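Local coordinates for single-strand DNA-binding protein (Agrobacterium tumefaciens, PDB 3BTP), which binds single-stranded, but not double-stranded, DNA whatever its sequence and mediates nuclear uptake of the transferred T-DNA strand during plant transformation, at residues A348-M353 with D366-V371; V453-G458 with K478-A483; D394-L399 with M407-L412; S317-S322 with L375-N380. One frame throughout, in Å; residues are numbered along the deposited sequence.

Contact 1 of 4, residues A348-M353 with D366-V371; sequences AATVNM and DRHVSV
Val351 and Val369 exchange both backbone bonds of an antiparallel pair: Val351 N to Val369 O and Val369 N to Val351 O are each 2.7 Å. Beyond the strand pair, Val371 N, at the start of helix 371-377, gives a nearly straight bond to Ala349 O at 3.0 Å although the donor stands above the carbonyl plane. Ala349 O also accepts from a water, which is hydrogen-bonded to Ser370 OG as well. At the other end Met353 N reaches Arg367 O at 2.9 Å, with an N-H...O angle of 178°.

At this same end the side chain of Asn352 extends the pairing. Its CG lies anti to the backbone N (chi1 -165°), which turns the amide along segment 366-371: OD1 accepts from Arg367 N at 2.9 Å and ND2 donates to Asp366 OD1, also at 2.9 Å. The carboxylate stands almost perpendicular to the amide (planes 89° apart), so ND2 meets OD1 from above the carboxylate plane while keeping the acceptor within its own. OD1 of Asn352 takes a second bond from Gly354 N, and OD2 of Asp366 is held by Arg355 and Ala451 N. Thr350 OG1, in contrast, is buried with no polar partner in the model.

On the Val351 and Val369 face, Met353 SD packs against Val369 CB at 3.9 Å. The two strands are neighbours in a closed antiparallel barrel, with strand 396-399 along the other edge of 349-352, strand 460-462 along 367-370, and helix 382-388 over Val351 and Met353.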
# COMPACT_ATOMS: atom_id res chain seq x y z
N ALA A 348 13.57 -9.10 -0.86
CA ALA A 348 14.36 -10.21 -1.35
C ALA A 348 14.89 -10.05 -2.78
O ALA A 348 16.03 -10.46 -3.11
CB ALA A 348 13.59 -11.50 -1.19
N ALA A 349 14.06 -9.44 -3.63
CA ALA A 349 14.38 -9.17 -4.99
C ALA A 349 13.63 -7.89 -5.36
O ALA A 349 12.54 -7.67 -4.85
CB ALA A 349 13.96 -10.34 -5.87
N THR A 350 14.16 -7.12 -6.31
CA THR A 350 13.65 -5.84 -6.70
C THR A 350 13.73 -5.77 -8.27
O THR A 350 14.61 -6.41 -8.88
CB THR A 350 14.56 -4.81 -5.91
OG1 THR A 350 13.85 -4.20 -4.77
CG2 THR A 350 15.27 -3.87 -6.72
N VAL A 351 12.83 -4.98 -8.92
CA VAL A 351 12.95 -4.73 -10.35
C VAL A 351 12.95 -3.22 -10.59
O VAL A 351 12.11 -2.51 -9.98
CB VAL A 351 11.83 -5.45 -11.22
CG1 VAL A 351 10.40 -4.92 -10.93
CG2 VAL A 351 12.14 -5.31 -12.70
N ASN A 352 13.89 -2.76 -11.45
CA ASN A 352 13.94 -1.40 -11.85
C ASN A 352 12.89 -1.06 -12.94
O ASN A 352 12.93 -1.60 -14.04
CB ASN A 352 15.36 -1.05 -12.39
CG ASN A 352 15.58 0.47 -12.49
OD1 ASN A 352 14.79 1.28 -12.00
ND2 ASN A 352 16.66 0.85 -13.08
N MET A 353 11.96 -0.19 -12.58
CA MET A 353 10.80 0.18 -13.36
C MET A 353 11.00 1.60 -13.85
O MET A 353 10.22 2.09 -14.65
CB MET A 353 9.51 0.09 -12.54
CG MET A 353 9.20 -1.33 -12.11
SD MET A 353 7.61 -1.98 -11.48
CE MET A 353 6.39 -1.30 -12.65
N ASP A 366 16.16 5.83 -11.47
CA ASP A 366 15.93 4.46 -11.03
C ASP A 366 14.82 4.37 -10.01
O ASP A 366 14.64 5.29 -9.21
CB ASP A 366 17.22 3.80 -10.55
CG ASP A 366 18.20 3.57 -11.66
OD1 ASP A 366 17.77 3.56 -12.84
OD2 ASP A 366 19.42 3.44 -11.42
N ARG A 367 14.03 3.28 -10.07
CA ARG A 367 12.96 3.07 -9.12
C ARG A 367 12.76 1.59 -9.06
O ARG A 367 12.24 1.02 -10.01
CB ARG A 367 11.65 3.81 -9.52
CG ARG A 367 10.54 3.56 -8.51
CD ARG A 367 9.44 4.58 -8.51
NE ARG A 367 8.49 4.32 -7.39
CZ ARG A 367 7.29 4.91 -7.22
NH1 ARG A 367 6.86 5.85 -8.05
NH2 ARG A 367 6.55 4.64 -6.14
N HIS A 368 13.19 0.97 -7.95
CA HIS A 368 13.26 -0.48 -7.83
C HIS A 368 12.07 -0.99 -7.00
O HIS A 368 11.91 -0.60 -5.85
CB HIS A 368 14.58 -0.78 -7.08
CG HIS A 368 15.80 -0.43 -7.86
ND1 HIS A 368 16.49 0.76 -7.71
CD2 HIS A 368 16.46 -1.11 -8.83
CE1 HIS A 368 17.51 0.79 -8.53
NE2 HIS A 368 17.53 -0.34 -9.21
N VAL A 369 11.24 -1.85 -7.54
CA VAL A 369 10.04 -2.17 -6.87
C VAL A 369 10.23 -3.60 -6.48
O VAL A 369 10.71 -4.44 -7.28
CB VAL A 369 8.75 -1.92 -7.76
CG1 VAL A 369 7.52 -2.55 -7.16
CG2 VAL A 369 8.51 -0.37 -8.00
N SER A 370 9.88 -3.89 -5.24
CA SER A 370 9.87 -5.26 -4.73
C SER A 370 9.16 -6.22 -5.69
O SER A 370 8.02 -5.99 -6.09
CB SER A 370 9.13 -5.24 -3.42
OG SER A 370 8.99 -6.55 -2.94
N VAL A 371 9.80 -7.32 -6.02
CA VAL A 371 9.20 -8.35 -6.86
C VAL A 371 7.99 -9.10 -6.27
O VAL A 371 7.02 -9.36 -6.95
CB VAL A 371 10.35 -9.38 -7.32
CG1 VAL A 371 9.79 -10.65 -7.93
CG2 VAL A 371 11.42 -8.68 -8.27
O HOH W 1 10.79 -9.19 -3.26

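Contact 2 of 4, residues V453-G458 with K478-A483; sequences VIVADG and KDVLIA
With chi1 at 64°, Ile454 sets CG1 between its backbone N and carbonyl carbon, where it rests on Leu481 CB at 3.9 Å. Leu481 carries CG anti to the carbonyl carbon, and this brings its CD1 to 4.0 Å from Ile454 CG1. The two residues form a hydrogen-bonded pair in the antiparallel barrel, where strands 453-456 and 480-483 run side by side with their directions 159° apart. Leu481 N bonds to Ile454 O at 3.0 Å and Ile454 N to Leu481 O at 2.9 Å, so both amides of the pair are used.

The flanking pairs, Val453 with Ile482 and Val455 with Val480, are non-hydrogen-bonded, and their side chains occupy the other face. There the contact is diagonal: Val453 CG1 meets Val480 CG1 at 3.9 Å, and the aliphatic surface continues to helices 498-503 and 510-515, which touch Ile482 and Val453. The Ile454 and Leu481 face is met instead by Tyr495 of strand 494-497.

Regular pairing ends at Ala456. Its N-H points straight at Asp479 O, 2.8 Å away and in the carbonyl plane with an N-H...O angle of 174°, and the same oxygen takes a CA-H...O contact from Val455 CA at 3.4 Å.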
# COMPACT_ATOMS: atom_id res chain seq x y z
N VAL A 453 23.23 6.12 -4.68
CA VAL A 453 22.59 5.80 -3.42
C VAL A 453 21.19 5.41 -3.81
O VAL A 453 20.60 6.02 -4.71
CB VAL A 453 22.51 7.00 -2.52
CG1 VAL A 453 21.75 6.66 -1.20
CG2 VAL A 453 23.88 7.62 -2.27
N ILE A 454 20.70 4.33 -3.21
CA ILE A 454 19.29 4.08 -3.19
C ILE A 454 18.71 3.96 -1.77
O ILE A 454 19.38 3.53 -0.87
CB ILE A 454 18.88 2.92 -4.19
CG1 ILE A 454 19.47 1.59 -3.81
CG2 ILE A 454 19.30 3.30 -5.64
CD1 ILE A 454 19.03 0.55 -4.74
N VAL A 455 17.46 4.32 -1.58
CA VAL A 455 16.90 4.35 -0.27
C VAL A 455 15.62 3.53 -0.20
O VAL A 455 14.74 3.78 -0.98
CB VAL A 455 16.60 5.88 0.20
CG1 VAL A 455 16.01 5.86 1.62
CG2 VAL A 455 17.92 6.75 0.16
N ALA A 456 15.50 2.63 0.78
CA ALA A 456 14.34 1.80 0.97
C ALA A 456 13.18 2.57 1.62
O ALA A 456 13.35 3.28 2.57
CB ALA A 456 14.70 0.54 1.80
N ASP A 457 11.99 2.44 1.07
CA ASP A 457 10.88 3.28 1.48
C ASP A 457 9.65 2.53 1.05
O ASP A 457 9.20 2.69 -0.08
CB ASP A 457 10.97 4.59 0.70
CG ASP A 457 9.80 5.54 0.97
OD1 ASP A 457 9.30 5.64 2.15
OD2 ASP A 457 9.41 6.19 -0.04
N GLY A 458 9.11 1.71 1.94
CA GLY A 458 8.13 0.73 1.57
C GLY A 458 8.73 -0.42 0.75
O GLY A 458 9.90 -0.80 0.93
N LYS A 478 19.81 2.44 8.19
CA LYS A 478 19.76 1.07 7.74
C LYS A 478 18.87 0.93 6.52
O LYS A 478 18.61 -0.18 6.08
CB LYS A 478 19.29 0.18 8.88
CG LYS A 478 18.04 0.63 9.58
CD LYS A 478 17.58 -0.50 10.53
CE LYS A 478 18.03 -1.92 9.99
NZ LYS A 478 17.31 -3.13 10.52
N ASP A 479 18.41 2.06 6.01
CA ASP A 479 17.51 2.14 4.89
C ASP A 479 18.27 2.55 3.59
O ASP A 479 17.71 2.50 2.47
CB ASP A 479 16.43 3.14 5.23
CG ASP A 479 15.16 2.49 5.85
OD1 ASP A 479 15.22 1.32 6.34
OD2 ASP A 479 14.07 3.16 5.80
N VAL A 480 19.57 2.89 3.77
CA VAL A 480 20.44 3.51 2.80
C VAL A 480 21.47 2.54 2.23
O VAL A 480 22.15 1.87 2.96
CB VAL A 480 21.10 4.74 3.43
CG1 VAL A 480 22.07 5.41 2.45
CG2 VAL A 480 20.01 5.74 3.88
N LEU A 481 21.53 2.44 0.91
CA LEU A 481 22.40 1.52 0.17
C LEU A 481 23.23 2.35 -0.80
O LEU A 481 22.74 3.27 -1.45
CB LEU A 481 21.56 0.50 -0.66
CG LEU A 481 20.68 -0.51 0.12
CD1 LEU A 481 19.32 -0.62 -0.50
CD2 LEU A 481 21.33 -1.85 0.09
N ILE A 482 24.49 1.94 -0.93
CA ILE A 482 25.54 2.67 -1.59
C ILE A 482 25.99 1.86 -2.78
O ILE A 482 26.20 0.62 -2.66
CB ILE A 482 26.71 2.95 -0.61
CG1 ILE A 482 26.19 3.46 0.76
CG2 ILE A 482 27.74 3.96 -1.26
CD1 ILE A 482 25.58 4.90 0.67
N ALA A 483 26.10 2.51 -3.93
CA ALA A 483 26.66 1.85 -5.12
C ALA A 483 28.13 1.64 -4.91
O ALA A 483 28.88 2.60 -4.89
CB ALA A 483 26.43 2.67 -6.43

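Contact 3 of 4, residues D394-L399 with M407-L412; sequences DRVQVL and MSPSRL
A short strand-to-helix junction in the barrel is gripped here, with strand 396-399 pairing with Met407 just before the chain enters helix 409-415. Val398 N donates to Met407 O at 2.8 Å and Met407 N returns a bond to Val398 O at 3.1 Å, making one antiparallel hydrogen-bonded pair. Met407 O is also met by Gln397 CA at 3.4 Å in a CA-H...O contact.

The pair belongs to a beta hairpin of strands 396-399 and 405-407, consecutive in the chain and adjacent in the barrel. After it the second segment turns away from the strand. Ser408 is the N-cap of the helix: its OG accepts from Arg411 N at 3.1 Å, which satisfies an amide of the first turn. The capped turn brings Pro409 and Leu412 back over the strand from the same side as Val398. Because chi1 of Val398 is -70°, CG2 sits between its own backbone N and carbonyl carbon and projects into the turn, touching Leu412 CD2 at 3.7 Å and Ser408 O at 3.6 Å. Val396 receives the ring of Pro409, whose CG presses on CG1 at 3.7 Å with the two side chains crossing at about a right angle; Pro409 CD lies 3.4 Å from Val396 O.

Helix 417-427 closes over this apolar patch, with Leu423 and Met424 touching Val398 and Phe420 touching Pro409. On its other edge strand 396-399 pairs with strand 349-352, through backbone bonds from Gln397 to Thr350 and from Leu399 to Ala348.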
# COMPACT_ATOMS: atom_id res chain seq x y z
N ASP A 394 17.95 -8.07 -16.62
CA ASP A 394 18.96 -7.03 -16.45
C ASP A 394 18.45 -5.84 -15.59
O ASP A 394 19.20 -4.90 -15.28
CB ASP A 394 19.45 -6.50 -17.77
CG ASP A 394 18.41 -5.67 -18.46
OD1 ASP A 394 17.32 -6.26 -18.79
OD2 ASP A 394 18.67 -4.46 -18.67
N ARG A 395 17.18 -5.90 -15.16
CA ARG A 395 16.66 -4.88 -14.29
C ARG A 395 16.42 -5.44 -12.85
O ARG A 395 15.98 -4.76 -11.96
CB ARG A 395 15.38 -4.35 -14.96
CG ARG A 395 15.65 -3.38 -16.08
CD ARG A 395 14.37 -2.91 -16.74
NE ARG A 395 14.68 -1.78 -17.64
CZ ARG A 395 14.53 -0.48 -17.38
NH1 ARG A 395 14.03 -0.04 -16.21
NH2 ARG A 395 14.85 0.41 -18.32
N VAL A 396 16.79 -6.69 -12.63
CA VAL A 396 16.52 -7.39 -11.37
C VAL A 396 17.77 -7.42 -10.51
O VAL A 396 18.87 -7.62 -11.05
CB VAL A 396 16.01 -8.85 -11.65
CG1 VAL A 396 15.99 -9.69 -10.39
CG2 VAL A 396 14.60 -8.79 -12.31
N GLN A 397 17.57 -7.19 -9.19
CA GLN A 397 18.58 -7.17 -8.09
C GLN A 397 18.06 -8.15 -7.09
O GLN A 397 16.88 -8.17 -6.88
CB GLN A 397 18.60 -5.85 -7.31
CG GLN A 397 19.42 -4.80 -7.98
CD GLN A 397 19.56 -3.51 -7.15
OE1 GLN A 397 18.59 -2.90 -6.64
NE2 GLN A 397 20.77 -3.12 -6.97
N VAL A 398 18.94 -8.93 -6.48
CA VAL A 398 18.55 -9.94 -5.49
C VAL A 398 19.43 -9.73 -4.24
O VAL A 398 20.61 -9.34 -4.34
CB VAL A 398 18.64 -11.41 -6.08
CG1 VAL A 398 17.51 -11.64 -7.14
CG2 VAL A 398 20.00 -11.61 -6.72
N LEU A 399 18.81 -9.93 -3.07
CA LEU A 399 19.48 -9.75 -1.78
C LEU A 399 20.46 -10.94 -1.39
O LEU A 399 20.06 -12.08 -1.43
CB LEU A 399 18.45 -9.59 -0.69
CG LEU A 399 18.95 -8.90 0.57
CD1 LEU A 399 19.51 -7.47 0.30
CD2 LEU A 399 17.80 -8.98 1.64
N MET A 407 22.77 -7.57 -5.63
CA MET A 407 23.58 -7.94 -6.78
C MET A 407 22.68 -8.50 -7.87
O MET A 407 21.52 -8.85 -7.62
CB MET A 407 24.69 -8.96 -6.37
CG MET A 407 24.22 -10.33 -5.92
SD MET A 407 25.38 -11.40 -5.05
CE MET A 407 25.27 -10.70 -3.40
N SER A 408 23.18 -8.58 -9.09
CA SER A 408 22.50 -9.36 -10.13
C SER A 408 22.22 -10.82 -9.73
O SER A 408 22.90 -11.43 -8.91
CB SER A 408 23.27 -9.32 -11.48
OG SER A 408 24.39 -10.18 -11.37
N PRO A 409 21.20 -11.39 -10.34
CA PRO A 409 20.91 -12.82 -10.14
C PRO A 409 22.04 -13.79 -10.57
O PRO A 409 22.29 -14.77 -9.84
CB PRO A 409 19.62 -13.04 -10.98
CG PRO A 409 19.07 -11.64 -11.18
CD PRO A 409 20.20 -10.72 -11.20
N SER A 410 22.71 -13.52 -11.70
CA SER A 410 23.92 -14.34 -12.07
C SER A 410 25.03 -14.27 -11.05
O SER A 410 25.51 -15.29 -10.59
CB SER A 410 24.40 -14.11 -13.52
OG SER A 410 24.95 -12.80 -13.70
N ARG A 411 25.38 -13.07 -10.62
CA ARG A 411 26.35 -12.91 -9.49
C ARG A 411 26.00 -13.69 -8.24
O ARG A 411 26.89 -14.27 -7.61
CB ARG A 411 26.56 -11.45 -9.17
CG ARG A 411 27.64 -11.18 -8.09
CD ARG A 411 29.00 -11.85 -8.42
NE ARG A 411 29.58 -11.28 -9.65
CZ ARG A 411 30.74 -11.69 -10.20
NH1 ARG A 411 31.48 -12.72 -9.63
NH2 ARG A 411 31.15 -11.12 -11.34
N LEU A 412 24.71 -13.74 -7.89
CA LEU A 412 24.29 -14.44 -6.68
C LEU A 412 24.28 -15.93 -6.95
O LEU A 412 24.71 -16.73 -6.12
CB LEU A 412 22.88 -13.97 -6.17
CG LEU A 412 22.42 -14.74 -4.91
CD1 LEU A 412 23.36 -14.51 -3.74
CD2 LEU A 412 20.97 -14.41 -4.47

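Contact 4 of 4, residues S317-S322 with L375-N380; sequences SKYLES and LQNLPN
This is a small polar contact between two helices, made where helix 317-323, the continuation of strand 314-316, faces the C-terminal end of helix 371-377. It buries 192 Å², and the nearest CA atoms are 7.5 Å apart (Tyr319 to Asn377 and Ser322 to Gln376), so the backbones stay apart and side chains bridge the gap.

Asn377 is the centre. Ser322 OG lies 2.8 Å from both Asn377 OD1 and the Tyr319 O of its own helix, and its single proton can serve only one of them at a time. The chi1 of Ser322, 78°, places OG between its own backbone N and carbonyl carbon, where it can face both acceptors. The amide of Asn377 also meets the Tyr319 ring: ND2 approaches the ring edge near its plane, 3.5 Å from CD1, with ring and amide planes 59° apart. Gln376 adds a looser touch, its OE1 lying 3.9 Å from Ser322 CB.

The phenol end of Tyr319 reaches the same helix one turn earlier, its OH hydrogen-bonding to Tyr373 OH. Val156 touches both Tyr319 and Asn377, helix 327-335 packs on Leu320, and helix 382-388 lies against Leu375.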
# COMPACT_ATOMS: atom_id res chain seq x y z
N SER A 317 -5.32 -7.61 5.19
CA SER A 317 -4.16 -8.00 6.01
C SER A 317 -2.94 -8.47 5.16
O SER A 317 -1.78 -8.06 5.41
CB SER A 317 -4.64 -9.07 7.02
OG SER A 317 -4.70 -10.35 6.39
N LYS A 318 -3.18 -9.29 4.14
CA LYS A 318 -2.09 -9.70 3.21
C LYS A 318 -1.57 -8.56 2.34
O LYS A 318 -0.39 -8.49 2.05
CB LYS A 318 -2.59 -10.85 2.31
CG LYS A 318 -3.16 -12.01 3.10
CD LYS A 318 -3.38 -13.32 2.23
CE LYS A 318 -3.51 -14.58 3.27
NZ LYS A 318 -2.60 -15.74 2.97
N TYR A 319 -2.44 -7.68 1.85
CA TYR A 319 -1.94 -6.45 1.22
C TYR A 319 -0.93 -5.66 2.15
O TYR A 319 0.16 -5.23 1.73
CB TYR A 319 -3.06 -5.51 0.78
CG TYR A 319 -2.45 -4.36 0.03
CD1 TYR A 319 -1.82 -4.57 -1.19
CD2 TYR A 319 -2.40 -3.08 0.58
CE1 TYR A 319 -1.23 -3.53 -1.89
CE2 TYR A 319 -1.82 -2.02 -0.10
CZ TYR A 319 -1.20 -2.26 -1.32
OH TYR A 319 -0.62 -1.22 -2.03
N LEU A 320 -1.33 -5.46 3.39
CA LEU A 320 -0.46 -4.76 4.37
C LEU A 320 0.90 -5.47 4.56
O LEU A 320 1.93 -4.83 4.53
CB LEU A 320 -1.21 -4.67 5.72
CG LEU A 320 -2.41 -3.71 5.82
CD1 LEU A 320 -3.09 -3.79 7.22
CD2 LEU A 320 -2.01 -2.29 5.49
N GLU A 321 0.90 -6.79 4.72
CA GLU A 321 2.13 -7.56 4.84
C GLU A 321 2.98 -7.50 3.60
O GLU A 321 4.22 -7.40 3.72
CB GLU A 321 1.85 -9.06 5.10
CG GLU A 321 1.29 -9.31 6.46
CD GLU A 321 2.31 -8.96 7.52
OE1 GLU A 321 3.43 -9.53 7.50
OE2 GLU A 321 2.00 -8.09 8.34
N SER A 322 2.37 -7.60 2.40
CA SER A 322 3.17 -7.37 1.14
C SER A 322 3.78 -5.96 1.07
O SER A 322 4.76 -5.75 0.37
CB SER A 322 2.31 -7.61 -0.13
OG SER A 322 1.45 -6.49 -0.42
N LEU A 375 4.34 -9.41 -7.87
CA LEU A 375 3.79 -10.70 -8.20
C LEU A 375 2.56 -11.10 -7.38
O LEU A 375 1.68 -11.81 -7.89
CB LEU A 375 4.85 -11.80 -8.04
CG LEU A 375 5.68 -12.16 -9.29
CD1 LEU A 375 6.41 -10.97 -10.00
CD2 LEU A 375 6.66 -13.24 -8.93
N GLN A 376 2.50 -10.67 -6.10
CA GLN A 376 1.38 -10.95 -5.22
C GLN A 376 0.18 -10.11 -5.64
O GLN A 376 -0.98 -10.55 -5.65
CB GLN A 376 1.75 -10.66 -3.71
CG GLN A 376 1.32 -11.80 -2.72
CD GLN A 376 0.24 -11.39 -1.69
OE1 GLN A 376 0.58 -11.04 -0.56
NE2 GLN A 376 -1.06 -11.44 -2.07
N ASN A 377 0.45 -8.86 -5.90
CA ASN A 377 -0.60 -7.88 -5.97
C ASN A 377 -1.06 -7.59 -7.42
O ASN A 377 -2.17 -7.11 -7.63
CB ASN A 377 -0.17 -6.59 -5.28
CG ASN A 377 -0.12 -6.73 -3.79
OD1 ASN A 377 0.83 -6.34 -3.18
ND2 ASN A 377 -1.15 -7.30 -3.20
N LEU A 378 -0.18 -7.82 -8.41
CA LEU A 378 -0.59 -7.58 -9.81
C LEU A 378 -0.12 -8.78 -10.63
O LEU A 378 0.78 -8.64 -11.46
CB LEU A 378 0.01 -6.29 -10.38
CG LEU A 378 -0.33 -4.89 -9.85
CD1 LEU A 378 0.38 -4.61 -8.55
CD2 LEU A 378 0.10 -3.86 -10.92
N PRO A 379 -0.75 -9.95 -10.42
CA PRO A 379 -0.32 -11.22 -11.05
C PRO A 379 -0.46 -11.20 -12.61
O PRO A 379 0.15 -12.03 -13.29
CB PRO A 379 -1.27 -12.27 -10.42
CG PRO A 379 -2.54 -11.44 -10.10
CD PRO A 379 -1.99 -10.10 -9.62
N ASN A 380 -1.27 -10.28 -13.13
CA ASN A 380 -1.40 -10.10 -14.57
C ASN A 380 -0.80 -8.81 -15.12
O ASN A 380 -0.99 -8.54 -16.29
CB ASN A 380 -2.89 -10.18 -14.97
CG ASN A 380 -3.51 -11.53 -14.62
OD1 ASN A 380 -3.04 -12.61 -15.05
ND2 ASN A 380 -4.54 -11.48 -13.77

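In the fold
From the N terminus, segment 317-322 comes first, on the helix that follows the four-stranded sheet ending in strand 314-316. Contact 4 joins it to 375-380 and closes a loop of 52 intervening residues, within which contact 1 closes a smaller one; strand 367-370 of contact 1 runs into the helix used by contact 4. Contact 3 (394-399 with 407-412) then contact 2 (453-458 with 478-483) follow in series, and no loops cross. Contacts 1, 2 and 3 belong to one closed barrel, contact 1 touching both others through His368 and the 349-352/396-399 pairing, contacts 2 and 3 meeting where Ile454 packs on Gln397. Contact 4 lies outside that barrel and ties it to the preceding sheet.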